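Local coordinates for protein kojibiose phosphorylase (Gut metagenome, PDB 6W0P) that belongs to glycoside hydrolase family 65 and combines an N-terminal beta domain with a helical central catalytic domain and a small C-terminal domain, at residues Ile32-Asn37 / Gly41-Phe46; Gly335-Gly338 / Ala343-Gly346. All blocks are in the same frame, centred on the assembly; numbering follows the deposited sequence.

Interaction 1 (Ile32-Asn37 / Gly41-Phe46)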
ATOM      1  N   ILE A  32      12.574  24.709  18.231  1.00 27.85           N
ATOM      2  CA  ILE A  32      11.975  26.044  18.498  1.00 27.75           C
ATOM      3  C   ILE A  32      13.014  27.120  18.236  1.00 26.98           C
ATOM      4  O   ILE A  32      12.669  28.157  17.630  1.00 26.39           O
ATOM      5  CB  ILE A  32      11.421  26.103  19.935  1.00 27.82           C
ATOM      6  CG1 ILE A  32      10.168  25.234  20.057  1.00 28.00           C
ATOM      7  CG2 ILE A  32      11.182  27.549  20.358  1.00 27.89           C
ATOM      8  CD1 ILE A  32       9.599  25.152  21.454  1.00 28.63           C
ATOM      9  N   PHE A  33      14.237  26.881  18.693  1.00 27.19           N
ATOM     10  CA  PHE A  33      15.318  27.894  18.680  1.00 27.58           C
ATOM     11  C   PHE A  33      16.096  27.824  17.365  1.00 27.65           C
ATOM     12  O   PHE A  33      17.151  28.449  17.291  1.00 27.59           O
ATOM     13  CB  PHE A  33      16.224  27.706  19.893  1.00 27.93           C
ATOM     14  CG  PHE A  33      15.633  28.159  21.201  1.00 27.63           C
ATOM     15  CD1 PHE A  33      14.704  27.383  21.871  1.00 27.82           C
ATOM     16  CD2 PHE A  33      16.051  29.336  21.789  1.00 27.81           C
ATOM     17  CE1 PHE A  33      14.187  27.785  23.097  1.00 28.14           C
ATOM     18  CE2 PHE A  33      15.501  29.758  22.993  1.00 28.28           C
ATOM     19  CZ  PHE A  33      14.599  28.962  23.667  1.00 28.17           C
ATOM     20  N   SER A  34      15.601  27.086  16.371  1.00 28.25           N
ATOM     21  CA  SER A  34      16.255  26.914  15.047  1.00 28.77           C
ATOM     22  C   SER A  34      16.474  28.288  14.402  1.00 28.94           C
ATOM     23  O   SER A  34      15.556  29.155  14.465  1.00 28.07           O
ATOM     24  CB  SER A  34      15.446  26.031  14.118  1.00 29.45           C
ATOM     25  OG  SER A  34      15.375  24.689  14.591  1.00 30.27           O
ATOM     26  N   LEU A  35      17.634  28.461  13.767  1.00 28.62           N
ATOM     27  CA  LEU A  35      17.907  29.620  12.881  1.00 28.50           C
ATOM     28  C   LEU A  35      17.734  29.168  11.430  1.00 27.79           C
ATOM     29  O   LEU A  35      17.900  27.959  11.137  1.00 26.96           O
ATOM     30  CB  LEU A  35      19.332  30.131  13.125  1.00 29.28           C
ATOM     31  CG  LEU A  35      19.636  30.633  14.534  1.00 29.00           C
ATOM     32  CD1 LEU A  35      21.073  31.131  14.620  1.00 29.57           C
ATOM     33  CD2 LEU A  35      18.675  31.724  14.926  1.00 28.78           C
ATOM     34  N   GLY A  36      17.383  30.106  10.561  1.00 27.10           N
ATOM     35  CA  GLY A  36      17.243  29.846   9.123  1.00 27.54           C
ATOM     36  C   GLY A  36      17.346  31.132   8.349  1.00 27.66           C
ATOM     37  O   GLY A  36      16.959  32.180   8.897  1.00 27.86           O
ATOM     38  N   ASN A  37      17.889  31.066   7.145  1.00 28.14           N
ATOM     39  CA  ASN A  37      18.027  32.253   6.270  1.00 28.97           C
ATOM     40  C   ASN A  37      17.607  31.853   4.853  1.00 29.11           C
ATOM     41  O   ASN A  37      18.104  32.496   3.936  1.00 28.88           O
ATOM     42  CB  ASN A  37      19.429  32.858   6.389  1.00 29.37           C
ATOM     43  CG  ASN A  37      20.553  31.950   5.916  1.00 29.93           C
ATOM     44  OD1 ASN A  37      20.321  30.824   5.479  1.00 30.08           O
ATOM     45  ND2 ASN A  37      21.787  32.436   5.994  1.00 29.91           N
ATOM     46  N   GLY A  41      19.533  26.321   7.128  1.00 30.52           N
ATOM     47  CA  GLY A  41      18.981  26.302   8.483  1.00 31.06           C
ATOM     48  C   GLY A  41      19.781  25.414   9.400  1.00 31.34           C
ATOM     49  O   GLY A  41      20.329  24.387   8.917  1.00 31.30           O
ATOM     50  N   THR A  42      19.787  25.749  10.691  1.00 30.70           N
ATOM     51  CA  THR A  42      20.380  24.880  11.725  1.00 31.68           C
ATOM     52  C   THR A  42      19.398  24.747  12.873  1.00 30.55           C
ATOM     53  O   THR A  42      18.883  25.776  13.326  1.00 30.81           O
ATOM     54  CB  THR A  42      21.740  25.410  12.204  1.00 32.21           C
ATOM     55  OG1 THR A  42      21.531  26.722  12.729  1.00 33.54           O
ATOM     56  CG2 THR A  42      22.744  25.454  11.080  1.00 32.09           C
ATOM     57  N   ARG A  43      19.218  23.519  13.340  1.00 30.02           N
ATOM     58  CA  ARG A  43      18.576  23.228  14.639  1.00 29.52           C
ATOM     59  C   ARG A  43      19.456  23.824  15.732  1.00 29.84           C
ATOM     60  O   ARG A  43      20.670  23.991  15.505  1.00 30.19           O
ATOM     61  CB  ARG A  43      18.403  21.714  14.817  1.00 29.62           C
ATOM     62  CG  ARG A  43      17.248  21.123  14.015  1.00 29.32           C
ATOM     63  CD  ARG A  43      17.216  19.609  14.100  1.00 29.29           C
ATOM     64  NE  ARG A  43      16.865  19.166  15.443  1.00 29.00           N
ATOM     65  CZ  ARG A  43      15.630  19.055  15.905  1.00 28.94           C
ATOM     66  NH1 ARG A  43      14.583  19.363  15.159  1.00 29.18           N
ATOM     67  NH2 ARG A  43      15.431  18.624  17.125  1.00 29.36           N
ATOM     68  N   ALA A  44      18.875  24.052  16.906  1.00 30.27           N
ATOM     69  CA  ALA A  44      19.550  24.666  18.066  1.00 30.77           C
ATOM     70  C   ALA A  44      20.250  23.567  18.869  1.00 32.40           C
ATOM     71  O   ALA A  44      20.203  23.607  20.127  1.00 32.96           O
ATOM     72  CB  ALA A  44      18.573  25.429  18.904  1.00 30.52           C
ATOM     73  N   PHE A  45      20.882  22.627  18.164  1.00 32.28           N
ATOM     74  CA  PHE A  45      21.672  21.557  18.793  1.00 33.33           C
ATOM     75  C   PHE A  45      22.849  22.253  19.475  1.00 33.81           C
ATOM     76  O   PHE A  45      23.315  23.268  18.963  1.00 34.02           O
ATOM     77  CB  PHE A  45      22.091  20.500  17.772  1.00 33.57           C
ATOM     78  CG  PHE A  45      22.984  21.019  16.676  1.00 33.56           C
ATOM     79  CD1 PHE A  45      24.352  21.118  16.868  1.00 34.43           C
ATOM     80  CD2 PHE A  45      22.451  21.423  15.468  1.00 33.18           C
ATOM     81  CE1 PHE A  45      25.174  21.607  15.861  1.00 34.65           C
ATOM     82  CE2 PHE A  45      23.265  21.932  14.471  1.00 33.70           C
ATOM     83  CZ  PHE A  45      24.625  22.018  14.664  1.00 34.14           C
ATOM     84  N   PHE A  46      23.228  21.743  20.638  1.00 34.36           N
ATOM     85  CA  PHE A  46      24.439  22.128  21.397  1.00 35.00           C
ATOM     86  C   PHE A  46      25.665  22.035  20.494  1.00 35.38           C
ATOM     87  O   PHE A  46      25.810  21.058  19.747  1.00 36.02           O
ATOM     88  CB  PHE A  46      24.599  21.242  22.639  1.00 34.88           C
ATOM     89  CG  PHE A  46      23.583  21.502  23.721  1.00 33.80           C
ATOM     90  CD1 PHE A  46      22.618  22.494  23.583  1.00 33.80           C
ATOM     91  CD2 PHE A  46      23.619  20.784  24.902  1.00 33.38           C
ATOM     92  CE1 PHE A  46      21.706  22.754  24.599  1.00 33.28           C
ATOM     93  CE2 PHE A  46      22.699  21.037  25.909  1.00 33.84           C
ATOM     94  CZ  PHE A  46      21.753  22.028  25.763  1.00 33.44           C
TER
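Leu35 and Thr42 face each other as an antiparallel hydrogen-bonded pair, and each backbone N-H of the pair is taken by the other's carbonyl. Leu35 N donates to Thr42 O over 3.0 Å, approaching at 167° to the C=O bond; Thr42 N returns a bond of 2.9 Å to Leu35 O, its donor tilted 31° out of the carbonyl plane. Each carbonyl oxygen also receives a CA-H...O contact: Ser34 CA lies 3.3 Å from Thr42 O, and Gly41 CA lies equally near Leu35 O. One step along, Gly36 and Gly41 form a non-hydrogen-bonded pair, their CA atoms 4.0 Å apart. The arrangement is a beta hairpin, strand 35-36 against strand 40-42, within the family 65 N-terminal domain; strand 58-60 continues the small sheet beyond Gly41, which bonds to Tyr59. Leu35 and Thr42 send their side chains to the same face, onto Leu145 of strand 135-145. Before the hairpin, Phe33 marks the exit from helix 26-32, and its CB meets Ala44 CB at 3.4 Å, while its ring swings away to Leu117. Ser34 OG passes 3.5 Å from Arg43 CA without bonding there. With OG beside its own backbone N (chi1 -66°), this hydroxyl instead reaches back to the carbonyls of Ser31 and Glu30 at the helix end. The Arg43 side chain starts out away from 32-37, and its buried guanidinium is held by outside partners: NH2 makes a salt bridge with Glu30, NH1 bonds Thr340 O and Ser31 OG, and NE bonds Leu55 O.

Interaction 2 (Gly335-Gly338 / Ala343-Gly346); sequences GAKG and AYSG
Lys337 and Tyr344 make the two largest contributions to this contact, which is made by van der Waals touch with no hydrogen bond passing between 335-338 and 343-346. The apolar part begins at Ala336, whose CB rests against the Tyr344 ring, 3.6 Å from CD2 and somewhat farther from Tyr344 CB. The aliphatic chain of Lys337 supplies the rest: its CE lies 3.6 Å from Ala343 CB and 3.7 Å from Tyr344 CD2, so one methylene group bridges two neighbouring residues. The Lys337 chain stays extended through chi3 (180°) and turns only at chi4 (-69°), which carries NZ near CD2 and CE2 of the obliquely crossed Tyr344 ring, 3.8 Å from CD2. Polar atoms enter as neighbours of carbon: Lys337 CD approaches Ala343 O at 3.4 Å, and Gly335 CA approaches Gly346 O at 3.7 Å. Backbone bonding is local or external. Gly338 N donates to Gly335 O over 2.8 Å, closing the first segment into a turn, Lys337 O accepts from Thr340 OG1, and Ala336 makes backbone hydrogen bonds with His347 and Met666. Lys337 and Ala343 also touch Glu662. The arrangement is thus a beta turn at 335-338 packed against the irregular segment 343-346, in the long loop between helices 308-324 and 351-361, part of the connecting loops of the helical family 65 catalytic domain.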
ATOM      1  N   GLY A 335       9.771  23.999   3.123  1.00 30.13           N
ATOM      2  CA  GLY A 335       9.428  22.677   3.680  1.00 29.94           C
ATOM      3  C   GLY A 335       8.342  22.766   4.760  1.00 29.45           C
ATOM      4  O   GLY A 335       8.259  23.787   5.475  1.00 28.48           O
ATOM      5  N   ALA A 336       7.577  21.689   4.926  1.00 28.80           N
ATOM      6  CA  ALA A 336       6.541  21.536   5.968  1.00 28.49           C
ATOM      7  C   ALA A 336       7.091  21.783   7.385  1.00 28.47           C
ATOM      8  O   ALA A 336       6.257  22.079   8.268  1.00 28.04           O
ATOM      9  CB  ALA A 336       5.924  20.165   5.867  1.00 28.30           C
ATOM     10  N   LYS A 337       8.397  21.622   7.634  1.00 28.66           N
ATOM     11  CA  LYS A 337       9.015  22.036   8.929  1.00 28.77           C
ATOM     12  C   LYS A 337      10.166  23.006   8.667  1.00 28.91           C
ATOM     13  O   LYS A 337      11.110  23.043   9.493  1.00 28.83           O
ATOM     14  CB  LYS A 337       9.508  20.828   9.735  1.00 29.39           C
ATOM     15  CG  LYS A 337       8.467  19.734   9.894  1.00 30.22           C
ATOM     16  CD  LYS A 337       8.737  18.734  10.976  1.00 30.90           C
ATOM     17  CE  LYS A 337       7.642  17.696  11.046  1.00 31.62           C
ATOM     18  NZ  LYS A 337       6.366  18.273  11.539  1.00 32.99           N
ATOM     19  N   GLY A 338      10.059  23.804   7.598  1.00 29.58           N
ATOM     20  CA  GLY A 338      11.141  24.674   7.102  1.00 29.53           C
ATOM     21  C   GLY A 338      12.456  23.905   7.087  1.00 29.65           C
ATOM     22  O   GLY A 338      12.438  22.739   6.637  1.00 29.32           O
ATOM     23  N   ALA A 343      11.921  15.047   9.690  1.00 32.93           N
ATOM     24  CA  ALA A 343      10.498  14.719   9.407  1.00 33.64           C
ATOM     25  C   ALA A 343       9.928  15.653   8.315  1.00 33.52           C
ATOM     26  O   ALA A 343      10.081  16.884   8.437  1.00 32.91           O
ATOM     27  CB  ALA A 343       9.691  14.783  10.685  1.00 33.30           C
ATOM     28  N   TYR A 344       9.333  15.063   7.268  1.00 34.64           N
ATOM     29  CA  TYR A 344       8.681  15.696   6.081  1.00 35.41           C
ATOM     30  C   TYR A 344       9.732  16.150   5.070  1.00 34.65           C
ATOM     31  O   TYR A 344       9.358  16.735   4.035  1.00 33.53           O
ATOM     32  CB  TYR A 344       7.718  16.842   6.433  1.00 37.22           C
ATOM     33  CG  TYR A 344       6.389  16.413   7.011  1.00 39.40           C
ATOM     34  CD1 TYR A 344       5.763  15.236   6.627  1.00 41.62           C
ATOM     35  CD2 TYR A 344       5.734  17.213   7.937  1.00 42.18           C
ATOM     36  CE1 TYR A 344       4.537  14.857   7.156  1.00 43.28           C
ATOM     37  CE2 TYR A 344       4.502  16.866   8.463  1.00 42.66           C
ATOM     38  CZ  TYR A 344       3.911  15.675   8.085  1.00 44.95           C
ATOM     39  OH  TYR A 344       2.722  15.319   8.655  1.00 49.10           O
ATOM     40  N   SER A 345      11.006  15.854   5.319  1.00 34.52           N
ATOM     41  CA  SER A 345      12.037  15.713   4.250  1.00 34.73           C
ATOM     42  C   SER A 345      12.339  17.056   3.574  1.00 34.44           C
ATOM     43  O   SER A 345      12.927  17.059   2.456  1.00 33.59           O
ATOM     44  CB  SER A 345      11.616  14.666   3.233  1.00 35.58           C
ATOM     45  OG  SER A 345      11.508  13.366   3.830  1.00 35.92           O
ATOM     46  N   GLY A 346      11.993  18.169   4.233  1.00 33.63           N
ATOM     47  CA  GLY A 346      12.117  19.501   3.630  1.00 33.29           C
ATOM     48  C   GLY A 346      11.208  19.623   2.428  1.00 33.10           C
ATOM     49  O   GLY A 346      11.493  20.532   1.567  1.00 34.90           O
TER

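How the interactions relate
Interaction 1 is wholly buried, whereas interaction 2 is only partly so, with Tyr344 exposed; yet interaction 2 lies nearer the centre of the chain. The two share no elements: one joins the strands of a hairpin in the N-terminal domain range, the other joins two parts of one loop in the central catalytic range. Their chemistry follows: paired backbone bonds run across 32-37 / 41-46, while 335-338 / 343-346 meets by side-chain carbon and an aromatic ring. Their centres are 14 Å apart and their nearest atoms about 7 Å, without touching. Thr340, in the loop between the segments of interaction 2, provides a link: its carbonyl O accepts from Arg43 NH1, while its OG1 bonds Lys337 O.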